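Local coordinates for Asp/Glu-specific dipeptidyl-peptidase (Flavobacterium psychrophilum, PDB 5JXF), which removes dipeptides from the N-terminus of oligopeptides as a serine peptidase of family S46, strictly requiring an acidic residue at the P1 position, at residues A[318-323]-A[460-465]. Numbering follows the deposited sequence.
Sequences KVQDGF and STVDEK. Unlike the reference sequence in segment 460-465: Ser460 (reference Ala).
The Phe323 ring lies between segments 318-323 and 460-465, which run roughly antiparallel on helices 295-325 and 460-477 in the all-helical part of this S46 peptidase, and it meets three side chains of the second helix. Val462 sends CG2 over one face of the ring, a CH-pi contact with the methyl 4.1 Å from the ring centroid and 24° off its normal, displaced toward the rim. Thr461 brings its methyl obliquely to the far end, with CG2 3.7 Å from Phe323 CE2, while Lys465 offers CG to the ring edge, close to the plane. One turn before Phe323, Val319 crosses Lys465 at about a right angle, its CG1 lying 3.7 Å from Lys465 CB. Because Val462 CG1 is anti to the backbone N (chi1 178°), its two methyls split the work: CG2 takes the ring and CG1 meets Gln320 CG at 4.1 Å. With an alanine at Phe323, the Val462, Thr461 and Lys465 carbons would probably lose their common aromatic partner, and a gap would open between the segments.

No hydrogen bond joins the two segments, whose axes approach to 9.5 Å at 152°, so the contact rests on apolar packing. Helix 328-357 adds to it, with Ile330 against Phe323, and Tyr334 and Tyr338 against Val462 and Gln320. Asp463, whose CB points away from 318-323, ties helix 460-477 to the start of helix 417-435: its OD1 accepts a hydrogen bond from Glu417 N and its OD2 one from Leu418 N.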
loop_
_atom_site.group_PDB
_atom_site.type_symbol
_atom_site.label_atom_id
_atom_site.label_comp_id
_atom_site.label_asym_id
_atom_site.label_seq_id
_atom_site.Cartn_x
_atom_site.Cartn_y
_atom_site.Cartn_z
ATOM N N LYS A 318 -1.635 19.606 8.607
ATOM C CA LYS A 318 -2.227 19.883 7.295
ATOM C C LYS A 318 -1.967 21.342 6.933
ATOM O O LYS A 318 -1.511 21.647 5.825
ATOM C CB LYS A 318 -3.722 19.566 7.274
ATOM N N VAL A 319 -2.198 22.231 7.895
ATOM C CA VAL A 319 -1.935 23.654 7.706
ATOM C C VAL A 319 -0.474 23.908 7.363
ATOM O O VAL A 319 -0.162 24.639 6.421
ATOM C CB VAL A 319 -2.306 24.479 8.953
ATOM C CG1 VAL A 319 -1.833 25.923 8.795
ATOM C CG2 VAL A 319 -3.815 24.426 9.197
ATOM N N GLN A 320 0.423 23.278 8.110
ATOM C CA GLN A 320 1.842 23.518 7.934
ATOM C C GLN A 320 2.349 22.962 6.606
ATOM O O GLN A 320 3.092 23.641 5.895
ATOM C CB GLN A 320 2.628 22.923 9.110
ATOM C CG GLN A 320 2.459 23.736 10.370
ATOM C CD GLN A 320 2.944 23.021 11.603
ATOM O OE1 GLN A 320 3.921 22.270 11.562
ATOM N NE2 GLN A 320 2.249 23.232 12.707
ATOM N N ASP A 321 1.951 21.735 6.280
ATOM C CA ASP A 321 2.317 21.114 5.008
ATOM C C ASP A 321 2.032 22.043 3.817
ATOM O O ASP A 321 2.880 22.217 2.935
ATOM C CB ASP A 321 1.572 19.786 4.834
ATOM C CG ASP A 321 2.254 18.850 3.837
ATOM O OD1 ASP A 321 3.504 18.883 3.725
ATOM O OD2 ASP A 321 1.530 18.081 3.161
ATOM N N GLY A 322 0.853 22.657 3.816
ATOM C CA GLY A 322 0.462 23.572 2.756
ATOM C C GLY A 322 1.476 24.678 2.515
ATOM O O GLY A 322 1.944 24.869 1.393
ATOM N N PHE A 323 1.825 25.404 3.571
ATOM C CA PHE A 323 2.763 26.517 3.452
ATOM C C PHE A 323 4.174 26.078 3.065
ATOM O O PHE A 323 4.902 26.824 2.406
ATOM C CB PHE A 323 2.825 27.308 4.757
ATOM C CG PHE A 323 1.629 28.180 5.002
ATOM C CD1 PHE A 323 0.542 27.703 5.712
ATOM C CD2 PHE A 323 1.598 29.479 4.521
ATOM C CE1 PHE A 323 -0.553 28.508 5.943
ATOM C CE2 PHE A 323 0.506 30.288 4.746
ATOM C CZ PHE A 323 -0.572 29.802 5.455
ATOM N N SER A 460 4.515 34.145 11.393
ATOM C CA SER A 460 3.241 34.680 11.861
ATOM C C SER A 460 2.051 34.192 11.026
ATOM O O SER A 460 1.044 33.751 11.581
ATOM C CB SER A 460 3.288 36.211 11.864
ATOM O OG SER A 460 2.002 36.769 11.682
ATOM N N THR A 461 2.181 34.257 9.701
ATOM C CA THR A 461 1.123 33.805 8.793
ATOM C C THR A 461 0.733 32.346 9.046
ATOM O O THR A 461 -0.449 32.032 9.184
ATOM C CB THR A 461 1.540 33.964 7.319
ATOM O OG1 THR A 461 1.971 35.311 7.087
ATOM C CG2 THR A 461 0.377 33.639 6.396
ATOM N N VAL A 462 1.729 31.466 9.129
ATOM C CA VAL A 462 1.483 30.053 9.408
ATOM C C VAL A 462 0.791 29.824 10.755
ATOM O O VAL A 462 -0.227 29.137 10.836
ATOM C CB VAL A 462 2.793 29.243 9.399
ATOM C CG1 VAL A 462 2.518 27.781 9.738
ATOM C CG2 VAL A 462 3.489 29.369 8.051
ATOM N N ASP A 463 1.345 30.413 11.810
ATOM C CA ASP A 463 0.932 30.074 13.170
ATOM C C ASP A 463 -0.505 30.481 13.447
ATOM O O ASP A 463 -1.194 29.888 14.267
ATOM C CB ASP A 463 1.868 30.718 14.198
ATOM C CG ASP A 463 1.607 30.223 15.614
ATOM O OD1 ASP A 463 1.816 29.010 15.844
ATOM O OD2 ASP A 463 1.201 31.031 16.489
ATOM N N GLU A 464 -0.964 31.491 12.737
ATOM C CA GLU A 464 -2.315 31.982 12.914
ATOM C C GLU A 464 -3.354 31.097 12.236
ATOM O O GLU A 464 -4.455 30.918 12.749
ATOM C CB GLU A 464 -2.377 33.411 12.394
ATOM C CG GLU A 464 -3.731 34.104 12.457
ATOM C CD GLU A 464 -3.617 35.578 12.088
ATOM O OE1 GLU A 464 -2.470 36.035 11.868
ATOM O OE2 GLU A 464 -4.662 36.251 11.986
ATOM N N LYS A 465 -3.006 30.527 11.090
ATOM C CA LYS A 465 -3.918 29.595 10.446
ATOM C C LYS A 465 -4.036 28.323 11.287
ATOM O O LYS A 465 -5.139 27.818 11.489
ATOM C CB LYS A 465 -3.470 29.283 9.015
ATOM C CG LYS A 465 -3.513 30.498 8.093
ATOM C CD LYS A 465 -4.868 30.625 7.389
ATOM C CE LYS A 465 -5.268 32.090 7.219
ATOM N NZ LYS A 465 -6.742 32.274 7.063
#